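PDB 5EDL: putative HMP/thiamine permease protein YkoE from Bacillus subtilis, which probably carries thiamine or related hydroxymethylpyrimidine compounds across the cell membrane as the substrate-binding S component of an ECF transporter. Local coordinates for residues Ala39-Pro42 and Ile43-Ile46. Numbering follows the deposited sequence.
Sequences AYEP and IYGI. With VIB (3-(4-amino-2-methyl-pyrimidin-5-ylmethyl)-5-(2-hydroxy-ethyl)-4-methyl-thiazol-3-ium), chain B.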
ATOM      1  N   ALA A  39      -1.075  19.964   1.266  1.00 27.60           N
ATOM      2  CA  ALA A  39      -2.042  19.602   2.301  1.00 28.24           C
ATOM      3  C   ALA A  39      -2.455  18.119   2.289  1.00 29.70           C
ATOM      4  O   ALA A  39      -2.818  17.586   3.336  1.00 29.04           O
ATOM      5  CB  ALA A  39      -3.284  20.481   2.190  1.00 30.22           C
ATOM      6  N   TYR A  40      -2.415  17.443   1.141  1.00 27.29           N
ATOM      7  CA  TYR A  40      -2.738  16.009   1.165  1.00 26.74           C
ATOM      8  C   TYR A  40      -1.507  15.111   1.269  1.00 25.17           C
ATOM      9  O   TYR A  40      -1.633  13.889   1.349  1.00 24.65           O
ATOM     10  CB  TYR A  40      -3.574  15.595  -0.054  1.00 27.59           C
ATOM     11  CG  TYR A  40      -2.962  15.887  -1.411  1.00 27.65           C
ATOM     12  CD1 TYR A  40      -1.731  15.346  -1.784  1.00 26.42           C
ATOM     13  CD2 TYR A  40      -3.646  16.655  -2.334  1.00 29.35           C
ATOM     14  CE1 TYR A  40      -1.183  15.603  -3.033  1.00 26.87           C
ATOM     15  CE2 TYR A  40      -3.112  16.921  -3.578  1.00 30.68           C
ATOM     16  CZ  TYR A  40      -1.886  16.394  -3.928  1.00 28.54           C
ATOM     17  OH  TYR A  40      -1.377  16.677  -5.168  1.00 32.33           O
ATOM     18  N   GLU A  41      -0.318  15.695   1.282  1.00 26.74           N
ATOM     19  CA  GLU A  41       0.882  14.863   1.327  1.00 23.64           C
ATOM     20  C   GLU A  41       0.975  13.998   2.607  1.00 23.26           C
ATOM     21  O   GLU A  41       1.370  12.839   2.534  1.00 22.70           O
ATOM     22  CB  GLU A  41       2.133  15.730   1.160  1.00 23.56           C
ATOM     23  CG  GLU A  41       2.257  16.358  -0.240  1.00 24.04           C
ATOM     24  CD  GLU A  41       2.517  15.331  -1.353  1.00 23.98           C
ATOM     25  OE1 GLU A  41       2.626  14.119  -1.060  1.00 24.29           O
ATOM     26  OE2 GLU A  41       2.633  15.743  -2.526  1.00 29.13           O
ATOM     27  N   PRO A  42       0.598  14.545   3.773  1.00 23.82           N
ATOM     28  CA  PRO A  42       0.662  13.739   5.002  1.00 23.87           C
ATOM     29  C   PRO A  42      -0.169  12.452   4.969  1.00 23.90           C
ATOM     30  O   PRO A  42       0.202  11.483   5.641  1.00 24.74           O
ATOM     31  CB  PRO A  42       0.118  14.702   6.068  1.00 25.03           C
ATOM     32  CG  PRO A  42       0.543  16.041   5.575  1.00 28.43           C
ATOM     33  CD  PRO A  42       0.292  15.954   4.073  1.00 25.14           C
ATOM     34  N   ILE A  43      -1.269  12.434   4.216  1.00 25.23           N
ATOM     35  CA  ILE A  43      -2.123  11.248   4.179  1.00 24.06           C
ATOM     36  C   ILE A  43      -1.828  10.372   2.963  1.00 23.26           C
ATOM     37  O   ILE A  43      -2.480   9.346   2.776  1.00 23.27           O
ATOM     38  CB  ILE A  43      -3.635  11.603   4.158  1.00 30.37           C
ATOM     39  CG1 ILE A  43      -4.021  12.282   2.833  1.00 25.89           C
ATOM     40  CG2 ILE A  43      -4.023  12.428   5.395  1.00 31.80           C
ATOM     41  CD1 ILE A  43      -5.495  12.602   2.681  1.00 30.95           C
ATOM     42  N   TYR A  44      -0.846  10.763   2.152  1.00 22.81           N
ATOM     43  CA  TYR A  44      -0.662  10.132   0.840  1.00 22.59           C
ATOM     44  C   TYR A  44      -0.438   8.616   0.927  1.00 22.10           C
ATOM     45  O   TYR A  44      -0.958   7.862   0.110  1.00 22.16           O
ATOM     46  CB  TYR A  44       0.500  10.774   0.068  1.00 22.50           C
ATOM     47  CG  TYR A  44       0.224  10.827  -1.424  1.00 23.54           C
ATOM     48  CD1 TYR A  44       0.258   9.671  -2.195  1.00 23.18           C
ATOM     49  CD2 TYR A  44      -0.121  12.031  -2.051  1.00 24.03           C
ATOM     50  CE1 TYR A  44      -0.023   9.704  -3.559  1.00 24.31           C
ATOM     51  CE2 TYR A  44      -0.401  12.077  -3.418  1.00 25.06           C
ATOM     52  CZ  TYR A  44      -0.356  10.914  -4.161  1.00 25.19           C
ATOM     53  OH  TYR A  44      -0.643  10.946  -5.503  1.00 26.58           O
ATOM     54  N   GLY A  45       0.324   8.179   1.925  1.00 21.58           N
ATOM     55  CA  GLY A  45       0.676   6.774   2.044  1.00 21.21           C
ATOM     56  C   GLY A  45      -0.511   5.831   2.190  1.00 23.88           C
ATOM     57  O   GLY A  45      -0.379   4.628   1.946  1.00 23.98           O
ATOM     58  N   ILE A  46      -1.665   6.355   2.601  1.00 21.81           N
ATOM     59  CA  ILE A  46      -2.858   5.520   2.702  1.00 22.18           C
ATOM     60  C   ILE A  46      -3.197   4.914   1.343  1.00 23.77           C
ATOM     61  O   ILE A  46      -3.689   3.786   1.279  1.00 23.82           O
ATOM     62  CB  ILE A  46      -4.095   6.297   3.220  1.00 23.33           C
ATOM     63  CG1 ILE A  46      -5.122   5.333   3.818  1.00 39.24           C
ATOM     64  CG2 ILE A  46      -4.746   7.086   2.104  1.00 29.89           C
ATOM     65  CD1 ILE A  46      -4.630   4.604   5.080  1.00 42.07           C
TER
HETATM   66  CM2 VIB B 201      -5.267   4.472  -5.916  1.00 21.79           C
HETATM   67  N4A VIB B 201      -2.534   8.475  -5.240  1.00 17.01           N
HETATM   68  CM4 VIB B 201      -3.924  12.983  -4.190  1.00 19.99           C
HETATM   69  O1  VIB B 201      -0.763  13.564  -6.334  1.00 32.11           O
HETATM   70  C7  VIB B 201      -1.485  14.069  -7.439  1.00 25.25           C
HETATM   71  C6  VIB B 201      -2.914  14.290  -7.006  1.00 27.23           C
HETATM   72  C2  VIB B 201      -4.477  10.661  -7.267  1.00 27.58           C
HETATM   73  S1  VIB B 201      -3.819  11.892  -7.976  1.00 29.14           S
HETATM   74  C5  VIB B 201      -3.549  12.920  -6.847  1.00 28.09           C
HETATM   75  C4  VIB B 201      -3.974  12.356  -5.588  1.00 22.07           C
HETATM   76  N3  VIB B 201      -4.568  10.929  -5.860  1.00 21.60           N
HETATM   77  C7A VIB B 201      -5.121  10.118  -4.780  1.00 19.46           C
HETATM   78  C4A VIB B 201      -3.837   7.852  -5.311  1.00 21.35           C
HETATM   79  N3A VIB B 201      -3.955   6.547  -5.563  1.00 22.46           N
HETATM   80  C2A VIB B 201      -5.192   5.981  -5.624  1.00 23.11           C
HETATM   81  N1A VIB B 201      -6.311   6.744  -5.410  1.00 20.99           N
HETATM   82  C6A VIB B 201      -6.209   8.073  -5.150  1.00 18.53           C
HETATM   83  C5A VIB B 201      -4.952   8.621  -5.096  1.00 21.70           C
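Tyr44 OH donates to the hydroxyethyl oxygen O1 of VIB, the bound thiamine, at 2.7 Å and accepts a weak hydrogen bond from its 4-amino group N4A at 3.1 Å, so one phenol oxygen bridges the pyrimidine and the hydroxyethyl arm of the vitamin. Tyr40, side by side with Tyr44, takes another role: the thiazolium methyl CM4 sits over the centre of its ring, 3.8 Å above the plane, while its OH is hydrogen-bonded to Tyr135. The two tyrosine rings meet obliquely, planes 60° apart, with CE1 of Tyr40 at the edge of the Tyr44 ring, 3.6 Å from CE2. On Glu41, a bend at chi2 (-68°) carries the carboxylate back alongside Tyr44, its plane 19° from that of the ring and OE1 lying 3.6 Å from Tyr44 CD2. That OE1 is salt-bridged to Arg150, which also makes a cation-pi contact with Tyr44, and OE2 is hydrogen-bonded to Tyr135; the two partners probably fix the rotation of the carboxylate. In the backbone, Tyr44 N bonds to Glu41 O at 3.1 Å and Ile43 N to Tyr40 O at 3.2 Å. These i+3 to i bonds close two overlapping turns in the segment linking helices 4-35 and 49-58, which presents two tyrosines to the thiamine pocket of this S component.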